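Local structure of receptor-like protein kinase ANXUR1 (Arabidopsis thaliana, 6FIG) at residues A[18-23]-A[75-80]; A[44-47]-A[51-54]; A[111-116]-A[122-127]. The protein probably acts as a plasma-membrane receptor kinase in plant reproduction, its tandem malectin-like ectodomain serving signal perception that keeps the growing pollen tube intact. All coordinates share one frame; numbering follows the deposited sequence.

In the fold
All three contacts are largely buried, each with one partly exposed side chain, and their chemistry varies with place. Contact 1 joins strands 21-24 and 73-80 through an aromatic pair, with two cations beside it sharing Glu157; contact 2 packs a leucine of a loop on an aromatic ring and a thioether beside a calcium ion; contact 3 sets helix 110-117 against strand 122-128 through a leucine, a threonine and a cysteine, with a water alongside. Contacts 1 and 3 share a sheet, since strands 73-80 and 122-128 are antiparallel neighbours, and a salt bridge from Arg77 to Glu125 ties them. Tyr52 of contact 2 packs against Tyr79 of contact 1 and Val123 of contact 3.

Contact 1 of 3, residues A[18-23]-A[75-80]; sequences DKKKWE and LLRLYF. With EDO (1,2-ethanediol), chain J.
Trp22 and Tyr79 form the nearest backbone pair, yet their CA atoms stand 12.4 Å apart, a gap that only long side chains can span. The example illustrates how a malectin-like beta-sandwich fills its interior: strands 21-24 and 73-80 do not pair directly, and aromatic and cationic groups reach between them, with no hydrogen bond from one segment to the other. At the centre is a T-shaped stack. The six-membered ring of Trp22 turns its edge to one face of Tyr79, with centroids 5.0 Å apart and planes at 86°. CH2 is the leading atom; it sits above the phenol nearer the rim than the middle, 3.6 Å from Tyr79 CE1. Both rings leave their backbones with CG anti to the carbonyl carbon, chi1 being -64° in Trp22. On its other end the indole is tethered, because Trp22 NE1 bonds to Asp16 OD2.

Beside the stack, Lys20 comes in extended as far as CD and then bends, bringing its ammonium to the edge of the Arg77 guanidinium, near its plane, with Lys20 NZ 3.9 Å from Arg77 NH1. The two cations gather round one carboxylate: Glu157 gives OE2 to Lys20 and OE1 to Arg77, and OE1 also meets the hydroxyl of Tyr79. Arg77 NE turns to Glu125. Such shared anionic partners would probably favour the charged form of both, Arg77 being buried and Lys20 partly exposed.

Away from strand 73-80, a 1,2-ethanediol, probably from the crystallisation liquor, lies by Lys21 and Glu23, where Ala5 of strand 4-7 also bonds it. Its bond to the glutamate has EDO O2 donating to Glu23 OE2 over 2.7 Å.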
loop_
_atom_site.group_PDB
_atom_site.type_symbol
_atom_site.label_atom_id
_atom_site.label_comp_id
_atom_site.label_asym_id
_atom_site.label_seq_id
_atom_site.Cartn_x
_atom_site.Cartn_y
_atom_site.Cartn_z
ATOM N N ASP A 18 3.999 9.938 -8.943
ATOM C CA ASP A 18 2.788 9.423 -8.298
ATOM C C ASP A 18 3.107 8.767 -6.953
ATOM O O ASP A 18 2.359 7.900 -6.485
ATOM C CB ASP A 18 2.103 8.433 -9.235
ATOM C CG ASP A 18 0.640 8.176 -8.870
ATOM O OD1 ASP A 18 -0.031 9.110 -8.363
ATOM O OD2 ASP A 18 0.182 7.038 -9.105
ATOM N N LYS A 19 4.245 9.162 -6.375
ATOM C CA LYS A 19 4.707 8.745 -5.050
ATOM C C LYS A 19 5.005 7.245 -4.886
ATOM O O LYS A 19 5.138 6.770 -3.758
ATOM C CB LYS A 19 3.746 9.251 -3.959
ATOM C CG LYS A 19 3.605 10.768 -3.922
ATOM C CD LYS A 19 2.957 11.220 -2.621
ATOM C CE LYS A 19 2.306 12.593 -2.742
ATOM N NZ LYS A 19 3.297 13.658 -3.056
ATOM N N LYS A 20 5.152 6.519 -5.991
ATOM C CA LYS A 20 5.544 5.120 -5.936
ATOM C C LYS A 20 7.027 5.061 -5.568
ATOM O O LYS A 20 7.821 5.801 -6.147
ATOM C CB LYS A 20 5.336 4.447 -7.285
ATOM C CG LYS A 20 5.687 2.965 -7.329
ATOM C CD LYS A 20 5.409 2.374 -8.707
ATOM C CE LYS A 20 3.935 2.062 -8.913
ATOM N NZ LYS A 20 3.527 0.731 -8.405
ATOM N N LYS A 21 7.366 4.213 -4.596
ATOM C CA LYS A 21 8.752 4.043 -4.167
ATOM C C LYS A 21 9.413 2.980 -5.022
ATOM O O LYS A 21 8.836 1.924 -5.275
ATOM C CB LYS A 21 8.847 3.661 -2.691
ATOM C CG LYS A 21 8.491 4.797 -1.747
ATOM C CD LYS A 21 8.615 4.373 -0.286
ATOM C CE LYS A 21 7.600 5.082 0.595
ATOM N NZ LYS A 21 6.197 4.713 0.271
ATOM N N TRP A 22 10.628 3.273 -5.481
ATOM C CA TRP A 22 11.409 2.339 -6.287
ATOM C C TRP A 22 12.761 2.098 -5.614
ATOM O O TRP A 22 13.265 2.952 -4.869
ATOM C CB TRP A 22 11.663 2.907 -7.679
ATOM C CG TRP A 22 10.458 3.120 -8.525
ATOM C CD1 TRP A 22 9.568 4.138 -8.441
ATOM C CD2 TRP A 22 10.022 2.298 -9.615
ATOM N NE1 TRP A 22 8.609 4.017 -9.416
ATOM C CE2 TRP A 22 8.859 2.891 -10.147
ATOM C CE3 TRP A 22 10.496 1.117 -10.187
ATOM C CZ2 TRP A 22 8.162 2.348 -11.235
ATOM C CZ3 TRP A 22 9.802 0.579 -11.271
ATOM C CH2 TRP A 22 8.638 1.186 -11.767
ATOM N N GLU A 23 13.331 0.927 -5.875
ATOM C CA GLU A 23 14.642 0.552 -5.353
ATOM C C GLU A 23 15.524 -0.014 -6.456
ATOM O O GLU A 23 15.027 -0.395 -7.514
ATOM C CB GLU A 23 14.504 -0.465 -4.214
ATOM C CG GLU A 23 14.019 -1.851 -4.626
ATOM C CD GLU A 23 13.948 -2.801 -3.451
ATOM O OE1 GLU A 23 14.987 -3.062 -2.825
ATOM O OE2 GLU A 23 12.853 -3.279 -3.138
ATOM N N LEU A 75 0.918 -9.638 -10.766
ATOM C CA LEU A 75 1.142 -8.679 -11.821
ATOM C C LEU A 75 2.637 -8.509 -12.028
ATOM O O LEU A 75 3.406 -8.409 -11.054
ATOM C CB LEU A 75 0.572 -7.307 -11.492
ATOM C CG LEU A 75 -0.896 -7.086 -11.593
ATOM C CD1 LEU A 75 -1.279 -5.679 -11.160
ATOM C CD2 LEU A 75 -1.445 -7.377 -12.988
ATOM N N LEU A 76 3.052 -8.511 -13.285
ATOM C CA LEU A 76 4.426 -8.220 -13.670
ATOM C C LEU A 76 4.367 -7.064 -14.617
ATOM O O LEU A 76 3.650 -7.136 -15.641
ATOM C CB LEU A 76 5.079 -9.422 -14.338
ATOM C CG LEU A 76 6.419 -9.180 -15.035
ATOM C CD1 LEU A 76 7.511 -8.846 -14.021
ATOM C CD2 LEU A 76 6.841 -10.405 -15.831
ATOM N N ARG A 77 5.101 -5.996 -14.333
ATOM C CA ARG A 77 5.234 -4.892 -15.246
ATOM C C ARG A 77 6.672 -4.701 -15.676
ATOM O O ARG A 77 7.575 -4.779 -14.844
ATOM C CB ARG A 77 4.778 -3.582 -14.624
ATOM C CG ARG A 77 3.304 -3.563 -14.312
ATOM C CD ARG A 77 2.890 -2.285 -13.646
ATOM N NE ARG A 77 1.485 -2.373 -13.274
ATOM C CZ ARG A 77 0.956 -1.920 -12.144
ATOM N NH1 ARG A 77 1.680 -1.323 -11.212
ATOM N NH2 ARG A 77 -0.340 -2.103 -11.921
ATOM N N LEU A 78 6.844 -4.412 -16.949
ATOM C CA LEU A 78 8.145 -4.140 -17.544
ATOM C C LEU A 78 8.083 -2.745 -18.156
ATOM O O LEU A 78 7.202 -2.461 -18.981
ATOM C CB LEU A 78 8.464 -5.169 -18.621
ATOM C CG LEU A 78 8.420 -6.628 -18.156
ATOM C CD1 LEU A 78 8.682 -7.546 -19.312
ATOM C CD2 LEU A 78 9.419 -6.905 -17.037
ATOM N N TYR A 79 9.003 -1.877 -17.736
ATOM C CA TYR A 79 9.056 -0.474 -18.167
ATOM C C TYR A 79 10.215 -0.290 -19.136
ATOM O O TYR A 79 11.351 -0.670 -18.817
ATOM C CB TYR A 79 9.277 0.458 -16.968
ATOM C CG TYR A 79 8.124 0.531 -15.977
ATOM C CD1 TYR A 79 7.778 -0.550 -15.175
ATOM C CD2 TYR A 79 7.384 1.708 -15.842
ATOM C CE1 TYR A 79 6.714 -0.479 -14.281
ATOM C CE2 TYR A 79 6.328 1.803 -14.937
ATOM C CZ TYR A 79 6.001 0.713 -14.155
ATOM O OH TYR A 79 4.946 0.842 -13.271
ATOM N N PHE A 80 9.933 0.322 -20.278
ATOM C CA PHE A 80 10.933 0.568 -21.302
ATOM C C PHE A 80 10.912 2.018 -21.773
ATOM O O PHE A 80 9.848 2.578 -22.039
ATOM C CB PHE A 80 10.655 -0.321 -22.501
ATOM C CG PHE A 80 10.667 -1.788 -22.196
ATOM C CD1 PHE A 80 11.855 -2.453 -21.992
ATOM C CD2 PHE A 80 9.467 -2.511 -22.113
ATOM C CE1 PHE A 80 11.857 -3.816 -21.722
ATOM C CE2 PHE A 80 9.472 -3.866 -21.847
ATOM C CZ PHE A 80 10.667 -4.524 -21.657
HETATM C C1 EDO J . 10.261 -0.349 -2.777
HETATM O O1 EDO J . 10.776 0.331 -3.925
HETATM C C2 EDO J . 9.629 -1.628 -3.296
HETATM O O2 EDO J . 10.552 -2.353 -4.109
#

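Contact 2 of 3, residues A[44-47]-A[51-54]; sequences PSLL and PYMT. With CA (calcium ion), chain I.
Leu46 meets Tyr52 and Met53 with one methyl each. CD2 lies obliquely to the tyrosine ring, 3.9 Å from Tyr52 CG and about as close to CB, so it touches the root of the side chain and not its hydroxyl end. The other branch, Leu46 CD1, is 4.1 Å from Met53 SD. The bend at chi2 (-65°) places that sulfur; chi3 turns only the terminal methyl. No hydrogen bond crosses the contact; it is apolar throughout, and Tyr81 and Tyr121 close round Leu46 from beyond the two segments. Tyr121 also meets the Tyr52 ring, their planes at about 50°.

Met53 and Tyr52 are the middle residues of a type I beta turn running from Pro51 to Thr54, and this turn is also a calcium-binding loop of the malectin-like domain. The calcium ion binds Pro51 O at 2.5 Å. Thr54 holds it twice, Thr54 O and Thr54 OG1 each lying 2.4 Å from the calcium. With OG1 between the backbone N and the carbonyl carbon (chi1 46°), the hydroxyl and the carbonyl form a chelate. Ser7 OG, Cys8 O and Asn154 O bring the ligands to six, drawing remote parts of the chain to one ion.

The turn's own hydrogen bond, Thr54 N to Pro51 O, is weak. Pro51 follows a cis peptide bond, and its CD lies over one face of the Tyr52 ring, 3.9 Å above the plane and toward the rim.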
loop_
_atom_site.group_PDB
_atom_site.type_symbol
_atom_site.label_atom_id
_atom_site.label_comp_id
_atom_site.label_asym_id
_atom_site.label_seq_id
_atom_site.Cartn_x
_atom_site.Cartn_y
_atom_site.Cartn_z
ATOM N N PRO A 44 10.149 15.283 -23.194
ATOM C CA PRO A 44 9.193 16.111 -22.419
ATOM C C PRO A 44 7.859 15.462 -22.050
ATOM O O PRO A 44 7.178 15.964 -21.159
ATOM C CB PRO A 44 8.956 17.346 -23.310
ATOM C CG PRO A 44 9.656 17.090 -24.594
ATOM C CD PRO A 44 10.654 15.997 -24.384
ATOM N N SER A 45 7.479 14.378 -22.726
ATOM C CA SER A 45 6.302 13.603 -22.350
ATOM C C SER A 45 6.469 12.733 -21.084
ATOM O O SER A 45 5.471 12.234 -20.565
ATOM C CB SER A 45 5.876 12.709 -23.517
ATOM O OG SER A 45 6.779 11.630 -23.683
ATOM N N LEU A 46 7.703 12.520 -20.606
ATOM C CA LEU A 46 7.922 11.738 -19.376
ATOM C C LEU A 46 7.393 12.483 -18.143
ATOM O O LEU A 46 7.745 13.636 -17.904
ATOM C CB LEU A 46 9.406 11.400 -19.171
ATOM C CG LEU A 46 10.083 10.421 -20.133
ATOM C CD1 LEU A 46 11.568 10.349 -19.803
ATOM C CD2 LEU A 46 9.464 9.038 -20.068
ATOM N N LEU A 47 6.552 11.802 -17.366
ATOM C CA LEU A 47 5.987 12.357 -16.135
ATOM C C LEU A 47 7.035 12.377 -15.029
ATOM O O LEU A 47 7.012 13.254 -14.153
ATOM C CB LEU A 47 4.772 11.534 -15.692
ATOM C CG LEU A 47 3.646 11.329 -16.718
ATOM C CD1 LEU A 47 2.528 10.460 -16.148
ATOM C CD2 LEU A 47 3.113 12.676 -17.189
ATOM N N PRO A 51 10.976 5.230 -13.436
ATOM C CA PRO A 51 12.270 4.560 -13.552
ATOM C C PRO A 51 12.972 4.814 -14.894
ATOM O O PRO A 51 14.051 4.263 -15.130
ATOM C CB PRO A 51 11.860 3.084 -13.485
ATOM C CG PRO A 51 10.576 3.054 -14.224
ATOM C CD PRO A 51 9.872 4.335 -13.843
ATOM N N TYR A 52 12.378 5.648 -15.742
ATOM C CA TYR A 52 12.684 5.673 -17.176
ATOM C C TYR A 52 14.089 6.131 -17.595
ATOM O O TYR A 52 14.578 5.654 -18.610
ATOM C CB TYR A 52 11.641 6.509 -17.923
ATOM C CG TYR A 52 10.233 5.988 -17.767
ATOM C CD1 TYR A 52 9.825 4.825 -18.419
ATOM C CD2 TYR A 52 9.309 6.652 -16.955
ATOM C CE1 TYR A 52 8.535 4.344 -18.274
ATOM C CE2 TYR A 52 8.014 6.175 -16.809
ATOM C CZ TYR A 52 7.635 5.031 -17.473
ATOM O OH TYR A 52 6.366 4.534 -17.319
ATOM N N MET A 53 14.731 7.035 -16.849
ATOM C CA MET A 53 16.011 7.597 -17.288
ATOM C C MET A 53 17.212 6.709 -16.999
ATOM O O MET A 53 18.317 7.033 -17.414
ATOM C CB MET A 53 16.234 8.997 -16.697
ATOM C CG MET A 53 15.306 10.035 -17.307
ATOM S SD MET A 53 15.596 10.312 -19.071
ATOM C CE MET A 53 17.109 11.262 -19.046
ATOM N N THR A 54 17.007 5.594 -16.308
ATOM C CA THR A 54 18.081 4.675 -15.991
ATOM C C THR A 54 17.706 3.307 -16.505
ATOM O O THR A 54 16.550 2.920 -16.426
ATOM C CB THR A 54 18.292 4.612 -14.479
ATOM O OG1 THR A 54 17.008 4.476 -13.831
ATOM C CG2 THR A 54 18.984 5.867 -14.008
HETATM CA CA CA I . 15.595 2.577 -14.238
#

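Contact 3 of 3, residues A[111-116]-A[122-127]; sequences AITCQA and LVKEYS
Helix 110-117 is a short helix of the malectin-like domain, following strand 102-108, and here Thr113 and Cys114 on its inner side pack on Leu122 at the start of strand 122-128. The axes of the two short segments pass 10.4 Å apart with their directions at 107°, so the helix runs nearly across the strand and only a few side chains meet.

Leu122 is wedged between the two helix residues. CD1 goes to the threonine, with Leu122 CD1 3.8 Å from Thr113 CG2; the branch point goes to the sulfur, Cys114 SG lying 3.5 Å from Leu122 CG; and CD2 touches both. Thr113 can offer that methyl because CG2 stands anti to the backbone N, which puts OG1 on the helix side. There the hydroxyl bonds back to Ser109 O, one turn earlier. Phe108 of strand 102-108 touches Thr113, Leu122 and Lys124, closing the apolar patch.

The outer flank of the helix faces sugar: Ile112 touches an N-acetylglucosamine of a glycan whose pocket also includes Asn107, consistent with N-linkage there. The contact thus joins the helix beside the glycan to strand 122-128.

Lys124 adds a polar fringe. Its chain bends at chi2 (-74°), then runs extended, laying the ammonium alongside the threonine without a direct bond. A water fills the step: it accepts from Lys124 NZ at 3.0 Å and donates to Thr113 OG1 at 2.8 Å.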
loop_
_atom_site.group_PDB
_atom_site.type_symbol
_atom_site.label_atom_id
_atom_site.label_comp_id
_atom_site.label_asym_id
_atom_site.label_seq_id
_atom_site.Cartn_x
_atom_site.Cartn_y
_atom_site.Cartn_z
ATOM N N ALA A 111 11.864 0.514 -29.643
ATOM C CA ALA A 111 11.976 1.693 -30.510
ATOM C C ALA A 111 10.819 1.738 -31.506
ATOM O O ALA A 111 10.089 2.732 -31.571
ATOM C CB ALA A 111 13.314 1.694 -31.233
ATOM N N ILE A 112 10.628 0.644 -32.242
ATOM C CA ILE A 112 9.545 0.555 -33.236
ATOM C C ILE A 112 8.156 0.646 -32.596
ATOM O O ILE A 112 7.253 1.320 -33.130
ATOM C CB ILE A 112 9.678 -0.738 -34.092
ATOM C CG1 ILE A 112 10.920 -0.648 -34.979
ATOM C CG2 ILE A 112 8.445 -0.973 -34.957
ATOM C CD1 ILE A 112 11.331 -1.960 -35.612
ATOM N N THR A 113 7.976 -0.024 -31.465
ATOM C CA THR A 113 6.692 0.011 -30.763
ATOM C C THR A 113 6.361 1.441 -30.327
ATOM O O THR A 113 5.233 1.904 -30.540
ATOM C CB THR A 113 6.674 -0.966 -29.581
ATOM O OG1 THR A 113 7.047 -2.265 -30.058
ATOM C CG2 THR A 113 5.279 -1.027 -28.937
ATOM N N CYS A 114 7.344 2.138 -29.762
ATOM C CA CYS A 114 7.188 3.536 -29.336
ATOM C C CYS A 114 6.862 4.472 -30.497
ATOM O O CYS A 114 5.973 5.319 -30.376
ATOM C CB CYS A 114 8.428 4.020 -28.585
ATOM S SG CYS A 114 8.429 3.423 -26.879
ATOM N N GLN A 115 7.549 4.293 -31.622
ATOM C CA GLN A 115 7.282 5.097 -32.828
ATOM C C GLN A 115 5.836 4.902 -33.319
ATOM O O GLN A 115 5.136 5.882 -33.597
ATOM C CB GLN A 115 8.269 4.737 -33.928
ATOM C CG GLN A 115 8.263 5.681 -35.123
ATOM C CD GLN A 115 9.282 5.280 -36.174
ATOM O OE1 GLN A 115 9.916 4.223 -36.074
ATOM N NE2 GLN A 115 9.445 6.118 -37.190
ATOM N N ALA A 116 5.391 3.646 -33.391
ATOM C CA ALA A 116 4.015 3.319 -33.828
ATOM C C ALA A 116 2.941 3.907 -32.921
ATOM O O ALA A 116 1.915 4.377 -33.402
ATOM C CB ALA A 116 3.833 1.810 -33.937
ATOM N N LEU A 122 7.024 2.784 -22.703
ATOM C CA LEU A 122 6.064 1.667 -22.698
ATOM C C LEU A 122 6.040 1.028 -21.328
ATOM O O LEU A 122 7.080 0.911 -20.678
ATOM C CB LEU A 122 6.480 0.559 -23.681
ATOM C CG LEU A 122 6.745 0.935 -25.128
ATOM C CD1 LEU A 122 7.383 -0.226 -25.872
ATOM C CD2 LEU A 122 5.478 1.383 -25.834
ATOM N N VAL A 123 4.855 0.585 -20.903
ATOM C CA VAL A 123 4.720 -0.277 -19.748
ATOM C C VAL A 123 3.947 -1.514 -20.218
ATOM O O VAL A 123 2.775 -1.418 -20.622
ATOM C CB VAL A 123 3.981 0.379 -18.570
ATOM C CG1 VAL A 123 4.012 -0.537 -17.353
ATOM C CG2 VAL A 123 4.557 1.757 -18.254
ATOM N N LYS A 124 4.607 -2.656 -20.217
ATOM C CA LYS A 124 3.985 -3.922 -20.536
ATOM C C LYS A 124 3.537 -4.520 -19.217
ATOM O O LYS A 124 4.315 -4.587 -18.279
ATOM C CB LYS A 124 4.961 -4.877 -21.226
ATOM C CG LYS A 124 5.565 -4.383 -22.528
ATOM C CD LYS A 124 4.592 -4.402 -23.673
ATOM C CE LYS A 124 5.354 -4.155 -24.972
ATOM N NZ LYS A 124 4.523 -4.249 -26.183
ATOM N N GLU A 125 2.278 -4.960 -19.115
ATOM C CA GLU A 125 1.766 -5.507 -17.886
ATOM C C GLU A 125 1.154 -6.866 -18.150
ATOM O O GLU A 125 0.350 -7.014 -19.108
ATOM C CB GLU A 125 0.702 -4.586 -17.283
ATOM C CG GLU A 125 0.104 -5.102 -15.987
ATOM C CD GLU A 125 -0.987 -4.212 -15.447
ATOM O OE1 GLU A 125 -2.140 -4.498 -15.775
ATOM O OE2 GLU A 125 -0.713 -3.259 -14.685
ATOM N N TYR A 126 1.479 -7.814 -17.291
ATOM C CA TYR A 126 1.032 -9.189 -17.393
ATOM C C TYR A 126 0.455 -9.634 -16.070
ATOM O O TYR A 126 0.870 -9.163 -15.019
ATOM C CB TYR A 126 2.197 -10.093 -17.795
ATOM C CG TYR A 126 2.886 -9.619 -19.021
ATOM C CD1 TYR A 126 2.421 -9.979 -20.299
ATOM C CD2 TYR A 126 3.988 -8.778 -18.948
ATOM C CE1 TYR A 126 3.033 -9.510 -21.438
ATOM C CE2 TYR A 126 4.606 -8.303 -20.076
ATOM C CZ TYR A 126 4.130 -8.665 -21.327
ATOM O OH TYR A 126 4.715 -8.176 -22.455
ATOM N N SER A 127 -0.490 -10.571 -16.118
ATOM C CA SER A 127 -0.995 -11.237 -14.944
ATOM C C SER A 127 -0.668 -12.711 -15.080
ATOM O O SER A 127 -1.194 -13.402 -15.971
ATOM C CB SER A 127 -2.494 -11.044 -14.736
ATOM O OG SER A 127 -2.922 -11.762 -13.586
HETATM O O HOH W 1 5.605 -4.418 -28.962
#